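Local coordinates for protein histone-lysine N-methyltransferase SETMAR (Homo sapiens, PDB 3BO5) that methylates histone H3 with S-adenosyl-L-methionine through this SET-domain portion and, as a fusion with a transposase, acts in DNA double-strand break repair and replication fork restart, at residues T55-P60 with N106-C111; E100-C105 with L218-R223. The protein carries 2 engineered substitutions. All blocks are in the same frame, centred on the assembly; numbering follows the deposited sequence.

Contact 1 (T55-P60 with N106-C111); sequences TQITFP and NVLCRC. With ZN (zinc ion), chain B; ZN (zinc ion), chain C.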
loop_
_atom_site.group_PDB
_atom_site.type_symbol
_atom_site.label_atom_id
_atom_site.label_comp_id
_atom_site.label_asym_id
_atom_site.label_seq_id
_atom_site.Cartn_x
_atom_site.Cartn_y
_atom_site.Cartn_z
ATOM N N THR A 55 1.432 -14.523 5.783
ATOM C CA THR A 55 0.414 -15.346 5.124
ATOM C C THR A 55 -0.358 -16.238 6.105
ATOM O O THR A 55 -1.366 -16.844 5.717
ATOM C CB THR A 55 1.060 -16.236 4.016
ATOM O OG1 THR A 55 1.828 -17.280 4.639
ATOM C CG2 THR A 55 1.969 -15.379 3.103
ATOM N N GLN A 56 0.131 -16.305 7.330
ATOM C CA GLN A 56 -0.479 -17.202 8.341
ATOM C C GLN A 56 -1.682 -16.511 8.976
ATOM O O GLN A 56 -1.613 -15.353 9.387
ATOM C CB GLN A 56 0.526 -17.483 9.441
ATOM C CG GLN A 56 0.010 -18.264 10.657
ATOM N N ILE A 57 -2.751 -17.278 9.189
ATOM C CA ILE A 57 -3.919 -16.733 9.882
ATOM C C ILE A 57 -3.646 -16.611 11.385
ATOM O O ILE A 57 -3.254 -17.641 12.000
ATOM C CB ILE A 57 -5.105 -17.667 9.713
ATOM C CG1 ILE A 57 -5.286 -18.013 8.240
ATOM C CG2 ILE A 57 -6.321 -17.021 10.391
ATOM C CD1 ILE A 57 -6.330 -19.170 7.998
ATOM N N THR A 58 -3.850 -15.399 11.939
ATOM C CA THR A 58 -3.721 -15.031 13.363
ATOM C C THR A 58 -5.100 -14.803 13.991
ATOM O O THR A 58 -5.300 -15.076 15.193
ATOM C CB THR A 58 -2.965 -13.646 13.557
ATOM O OG1 THR A 58 -1.787 -13.617 12.767
ATOM C CG2 THR A 58 -2.652 -13.335 15.008
ATOM N N PHE A 59 -6.042 -14.279 13.179
ATOM C CA PHE A 59 -7.323 -13.801 13.743
ATOM C C PHE A 59 -8.440 -14.744 13.455
ATOM O O PHE A 59 -8.607 -15.156 12.317
ATOM C CB PHE A 59 -7.662 -12.431 13.148
ATOM C CG PHE A 59 -6.657 -11.418 13.486
ATOM C CD1 PHE A 59 -6.387 -11.148 14.819
ATOM C CD2 PHE A 59 -5.899 -10.773 12.506
ATOM C CE1 PHE A 59 -5.382 -10.192 15.186
ATOM C CE2 PHE A 59 -4.940 -9.802 12.866
ATOM C CZ PHE A 59 -4.677 -9.518 14.169
ATOM N N PRO A 60 -9.197 -15.121 14.514
ATOM C CA PRO A 60 -10.198 -16.172 14.283
ATOM C C PRO A 60 -11.479 -15.750 13.578
ATOM O O PRO A 60 -12.244 -16.619 13.140
ATOM C CB PRO A 60 -10.580 -16.627 15.672
ATOM C CG PRO A 60 -10.187 -15.579 16.603
ATOM C CD PRO A 60 -9.029 -14.796 15.941
ATOM N N ASN A 106 -12.214 -12.094 7.313
ATOM C CA ASN A 106 -11.115 -12.872 6.807
ATOM C C ASN A 106 -11.520 -14.272 6.400
ATOM O O ASN A 106 -12.679 -14.564 6.252
ATOM C CB ASN A 106 -9.935 -12.830 7.767
ATOM C CG ASN A 106 -10.190 -13.584 9.052
ATOM O OD1 ASN A 106 -11.036 -14.460 9.110
ATOM N ND2 ASN A 106 -9.380 -13.295 10.092
ATOM N N VAL A 107 -10.519 -15.126 6.176
ATOM C CA VAL A 107 -10.855 -16.448 5.623
ATOM C C VAL A 107 -11.681 -17.281 6.642
ATOM O O VAL A 107 -12.361 -18.251 6.261
ATOM C CB VAL A 107 -9.553 -17.158 5.205
ATOM C CG1 VAL A 107 -8.695 -17.498 6.411
ATOM C CG2 VAL A 107 -9.850 -18.382 4.297
ATOM N N LEU A 108 -11.599 -16.908 7.914
ATOM C CA LEU A 108 -12.308 -17.658 8.926
ATOM C C LEU A 108 -13.684 -17.132 9.273
ATOM O O LEU A 108 -14.478 -17.826 10.011
ATOM C CB LEU A 108 -11.472 -17.753 10.174
ATOM C CG LEU A 108 -10.149 -18.472 9.895
ATOM C CD1 LEU A 108 -9.534 -18.529 11.285
ATOM C CD2 LEU A 108 -10.309 -19.865 9.252
ATOM N N CYS A 109 -13.992 -15.900 8.858
ATOM C CA CYS A 109 -15.311 -15.328 9.082
ATOM C C CYS A 109 -16.304 -16.144 8.228
ATOM O O CYS A 109 -16.022 -16.377 7.076
ATOM C CB CYS A 109 -15.297 -13.827 8.661
ATOM S SG CYS A 109 -14.237 -12.845 9.727
ATOM N N ARG A 110 -17.495 -16.413 8.769
ATOM C CA ARG A 110 -18.414 -17.204 7.984
ATOM C C ARG A 110 -19.373 -16.361 7.205
ATOM O O ARG A 110 -20.149 -16.917 6.418
ATOM C CB ARG A 110 -19.164 -18.165 8.867
ATOM C CG ARG A 110 -18.236 -19.288 9.279
ATOM C CD ARG A 110 -18.505 -19.730 10.685
ATOM N NE ARG A 110 -19.784 -20.399 10.706
ATOM C CZ ARG A 110 -20.347 -20.909 11.792
ATOM N NH1 ARG A 110 -21.541 -21.494 11.690
ATOM N NH2 ARG A 110 -19.724 -20.824 12.956
ATOM N N CYS A 111 -19.265 -15.025 7.339
ATOM C CA CYS A 111 -19.997 -14.177 6.399
ATOM C C CYS A 111 -19.612 -14.477 4.954
ATOM O O CYS A 111 -18.510 -15.005 4.672
ATOM C CB CYS A 111 -19.776 -12.683 6.707
ATOM S SG CYS A 111 -17.966 -12.332 6.642
HETATM ZN ZN ZN B . -15.543 -10.916 10.186
HETATM ZN ZN ZN C . -18.123 -10.144 7.325
#
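With CG of N106 turned between its own backbone N and carbonyl carbon (chi1 70°), the amide of N106 faces F59 with its nitrogen and folds its oxygen back over its own chain. This Asx turn belongs to the pre-SET zinc cluster and is superposed on a type I beta turn from N106 to C109. ND2 of N106 donates to the carbonyl O of F59 at 3.0 Å, approaching from above the carbonyl plane, 51° out of it. OD1 of N106 takes the backbone N of L108 at 2.8 Å and, more weakly, that of C109. Since ND2 also bonds the carbonyl O of I224, both ends of the buried amide are held and its rotation is fixed.

Beside this amide, I57, V107 and L108 form an apolar patch at the surface. I57 brings CG2, anti to its backbone N, against CD1 of L108 at 3.7 Å, while CD1 of the same leucine also rests by O of F59. The I57 and V107 side chains meet almost at right angles, CD1 of I57 lying 3.3 Å from CG1 of V107, tighter than usual for two carbons. CB of L108 approaches O of P60. Nearby, OD1 of D225 accepts from V107 N, while the D225 backbone bonds with those of T58 and F59, tying both loops to the chain beyond I224.

The turn presents C109 to the metal: its SG binds a zinc ion at 2.4 Å, together with C62, C76 and C105. The same sulfur accepts the backbone N-H of N106 at 3.2 Å in a nearly straight bond of 168°.

Contact 2 (E100-C105 with L218-R223); sequences EPVFEC and LMIPVR. With ZN (zinc ion), chain B; ZN (zinc ion), chain C.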
loop_
_atom_site.group_PDB
_atom_site.type_symbol
_atom_site.label_atom_id
_atom_site.label_comp_id
_atom_site.label_asym_id
_atom_site.label_seq_id
_atom_site.Cartn_x
_atom_site.Cartn_y
_atom_site.Cartn_z
ATOM N N GLU A 100 -8.687 4.442 14.895
ATOM C CA GLU A 100 -9.327 3.125 15.036
ATOM C C GLU A 100 -8.732 2.107 14.039
ATOM O O GLU A 100 -8.780 2.321 12.824
ATOM C CB GLU A 100 -10.823 3.251 14.810
ATOM C CG GLU A 100 -11.576 4.124 15.821
ATOM C CD GLU A 100 -12.792 4.802 15.188
ATOM O OE1 GLU A 100 -12.924 4.783 13.930
ATOM O OE2 GLU A 100 -13.617 5.367 15.947
ATOM N N PRO A 101 -8.227 0.986 14.553
ATOM C CA PRO A 101 -7.628 -0.028 13.676
ATOM C C PRO A 101 -8.675 -0.681 12.778
ATOM O O PRO A 101 -9.844 -0.881 13.185
ATOM C CB PRO A 101 -6.994 -1.030 14.643
ATOM C CG PRO A 101 -7.787 -0.872 15.925
ATOM C CD PRO A 101 -8.196 0.590 15.971
ATOM N N VAL A 102 -8.272 -0.971 11.550
ATOM C CA VAL A 102 -9.155 -1.541 10.560
ATOM C C VAL A 102 -8.910 -3.037 10.414
ATOM O O VAL A 102 -7.755 -3.490 10.110
ATOM C CB VAL A 102 -8.955 -0.930 9.142
ATOM C CG1 VAL A 102 -9.817 -1.618 8.094
ATOM C CG2 VAL A 102 -9.245 0.617 9.151
ATOM N N PHE A 103 -10.000 -3.791 10.655
ATOM C CA PHE A 103 -9.969 -5.231 10.402
ATOM C C PHE A 103 -11.000 -5.558 9.362
ATOM O O PHE A 103 -12.121 -5.173 9.511
ATOM C CB PHE A 103 -10.307 -5.981 11.699
ATOM C CG PHE A 103 -9.222 -5.892 12.693
ATOM C CD1 PHE A 103 -8.267 -6.923 12.781
ATOM C CD2 PHE A 103 -9.158 -4.792 13.561
ATOM C CE1 PHE A 103 -7.218 -6.845 13.720
ATOM C CE2 PHE A 103 -8.101 -4.711 14.522
ATOM C CZ PHE A 103 -7.175 -5.728 14.583
ATOM N N GLU A 104 -10.594 -6.230 8.305
ATOM C CA GLU A 104 -11.575 -6.849 7.358
ATOM C C GLU A 104 -12.007 -8.225 7.854
ATOM O O GLU A 104 -11.266 -8.921 8.577
ATOM C CB GLU A 104 -10.971 -6.982 5.941
ATOM C CG GLU A 104 -10.776 -5.613 5.344
ATOM C CD GLU A 104 -10.615 -5.630 3.812
ATOM O OE1 GLU A 104 -10.601 -6.718 3.161
ATOM O OE2 GLU A 104 -10.439 -4.483 3.339
ATOM N N CYS A 105 -13.192 -8.665 7.378
ATOM C CA CYS A 105 -13.547 -10.073 7.570
ATOM C C CYS A 105 -12.534 -10.903 6.773
ATOM O O CYS A 105 -11.955 -10.434 5.804
ATOM C CB CYS A 105 -14.983 -10.291 7.173
ATOM S SG CYS A 105 -16.061 -9.572 8.329
ATOM N N LEU A 218 -4.177 7.672 0.167
ATOM C CA LEU A 218 -3.952 7.543 1.581
ATOM C C LEU A 218 -3.669 6.085 1.953
ATOM O O LEU A 218 -4.445 5.240 1.591
ATOM C CB LEU A 218 -5.199 8.010 2.407
ATOM C CG LEU A 218 -5.101 7.891 3.913
ATOM C CD1 LEU A 218 -3.965 8.713 4.517
ATOM C CD2 LEU A 218 -6.499 8.285 4.570
ATOM N N MET A 219 -2.593 5.819 2.720
ATOM C CA MET A 219 -2.274 4.466 3.128
ATOM C C MET A 219 -2.865 4.160 4.523
ATOM O O MET A 219 -2.676 4.938 5.471
ATOM C CB MET A 219 -0.754 4.339 3.244
ATOM C CG MET A 219 -0.372 2.837 3.526
ATOM S SD MET A 219 1.422 2.745 3.672
ATOM C CE MET A 219 1.872 2.674 1.924
ATOM N N ILE A 220 -3.605 3.053 4.621
ATOM C CA ILE A 220 -4.211 2.623 5.848
ATOM C C ILE A 220 -3.727 1.210 6.152
ATOM O O ILE A 220 -3.824 0.364 5.283
ATOM C CB ILE A 220 -5.774 2.513 5.613
ATOM C CG1 ILE A 220 -6.345 3.887 5.278
ATOM C CG2 ILE A 220 -6.490 2.071 6.886
ATOM C CD1 ILE A 220 -5.901 4.926 6.217
ATOM N N PRO A 221 -3.209 0.946 7.390
ATOM C CA PRO A 221 -2.914 -0.485 7.726
ATOM C C PRO A 221 -4.221 -1.235 7.873
ATOM O O PRO A 221 -5.113 -0.807 8.613
ATOM C CB PRO A 221 -2.178 -0.383 9.090
ATOM C CG PRO A 221 -1.791 1.101 9.252
ATOM C CD PRO A 221 -2.834 1.881 8.460
ATOM N N VAL A 222 -4.377 -2.303 7.082
ATOM C CA VAL A 222 -5.610 -3.064 7.119
ATOM C C VAL A 222 -5.251 -4.509 7.475
ATOM O O VAL A 222 -4.480 -5.145 6.754
ATOM C CB VAL A 222 -6.332 -3.003 5.763
ATOM C CG1 VAL A 222 -7.530 -3.964 5.804
ATOM C CG2 VAL A 222 -6.814 -1.560 5.481
ATOM N N ARG A 223 -5.824 -4.996 8.596
ATOM C CA ARG A 223 -5.611 -6.414 8.931
ATOM C C ARG A 223 -6.689 -7.306 8.408
ATOM O O ARG A 223 -7.855 -6.948 8.457
ATOM C CB ARG A 223 -5.403 -6.586 10.455
ATOM C CG ARG A 223 -4.047 -6.047 10.899
ATOM C CD ARG A 223 -3.877 -5.963 12.388
ATOM N NE ARG A 223 -2.475 -5.614 12.651
ATOM C CZ ARG A 223 -1.983 -4.373 12.599
ATOM N NH1 ARG A 223 -2.758 -3.334 12.264
ATOM N NH2 ARG A 223 -0.689 -4.175 12.888
HETATM ZN ZN ZN B . -15.543 -10.916 10.186
HETATM ZN ZN ZN C . -18.123 -10.144 7.325
HETATM O O HOH W 1 -5.643 0.305 10.920
HETATM O O HOH W 2 -5.337 -2.791 11.198
#
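A short parallel beta pairing joins the pre-SET region to the SET domain here, with strand 102-103 laid against the V222-R223 part of strand 217-223. Two backbone bonds define it: R223 N donates to V102 O at 2.9 Å, and E104 N donates to R223 O at 2.8 Å, nearly head-on to that carbonyl. R223 is thus gripped through both its N-H and its C=O by the residues flanking F103.

F103 and R223 share one face of the sheet. R223 has CG anti to its carbonyl carbon (chi1 -72°) and runs extended to NE, which brings its CB and CD against the phenyl ring at a slant: CE1 of F103 sits 3.7 Å from CD of R223, and CD1 of F103 reaches CB of R223. The ring and guanidinium planes stand 45° apart. Replacing F103 by alanine would probably open a gap beside CB and CD of R223, leaving that aliphatic part without its aromatic cover while the salt bridge to E185 remained. A water accepts from NH1 of R223, in the guanidinium plane, and donates to O of V102 at 2.7 Å, while NH2 of R223 forms the salt bridge with E185.

V102 and V222 occupy the other face. CG2 of V102 meets CG2 of I220 at 3.9 Å, and CG1 of V102 packs on CG2 of V222. CG of E104 adds a contact of 3.7 Å to CG1 of V222; the E104 carboxylate is bonded by V120 N at OE2 and Q121 NE2 at OE1.

C105, directly following, bridges two zinc ions through SG. Beyond the pairing, strand 217-223 is bonded antiparallel to strand 230-235 through L218, I220 and V222, while M219 and P221 lie against strand 181-185.

From the N terminus, the chain passes 55-60, supplies C62, C64, C69, C74 and C76 to the zinc cluster, and reaches 100-105, which runs directly into 106-111. Contact 1 closes the loop of 45 residues between 60 and 106, within the pre-SET region; contact 2 closes a loop of 112 residues between 105 and 218, on a strand of the SET domain. Their segments alternate, so the two closures cross. C105 of contact 2 shares one zinc ion with C109 and another with C111 of contact 1. The contacts also touch where CZ of F59 packs 3.7 Å from CE1 of F103. Together they tie the pre-SET loops and their cluster to strand 217-223 of the SET domain.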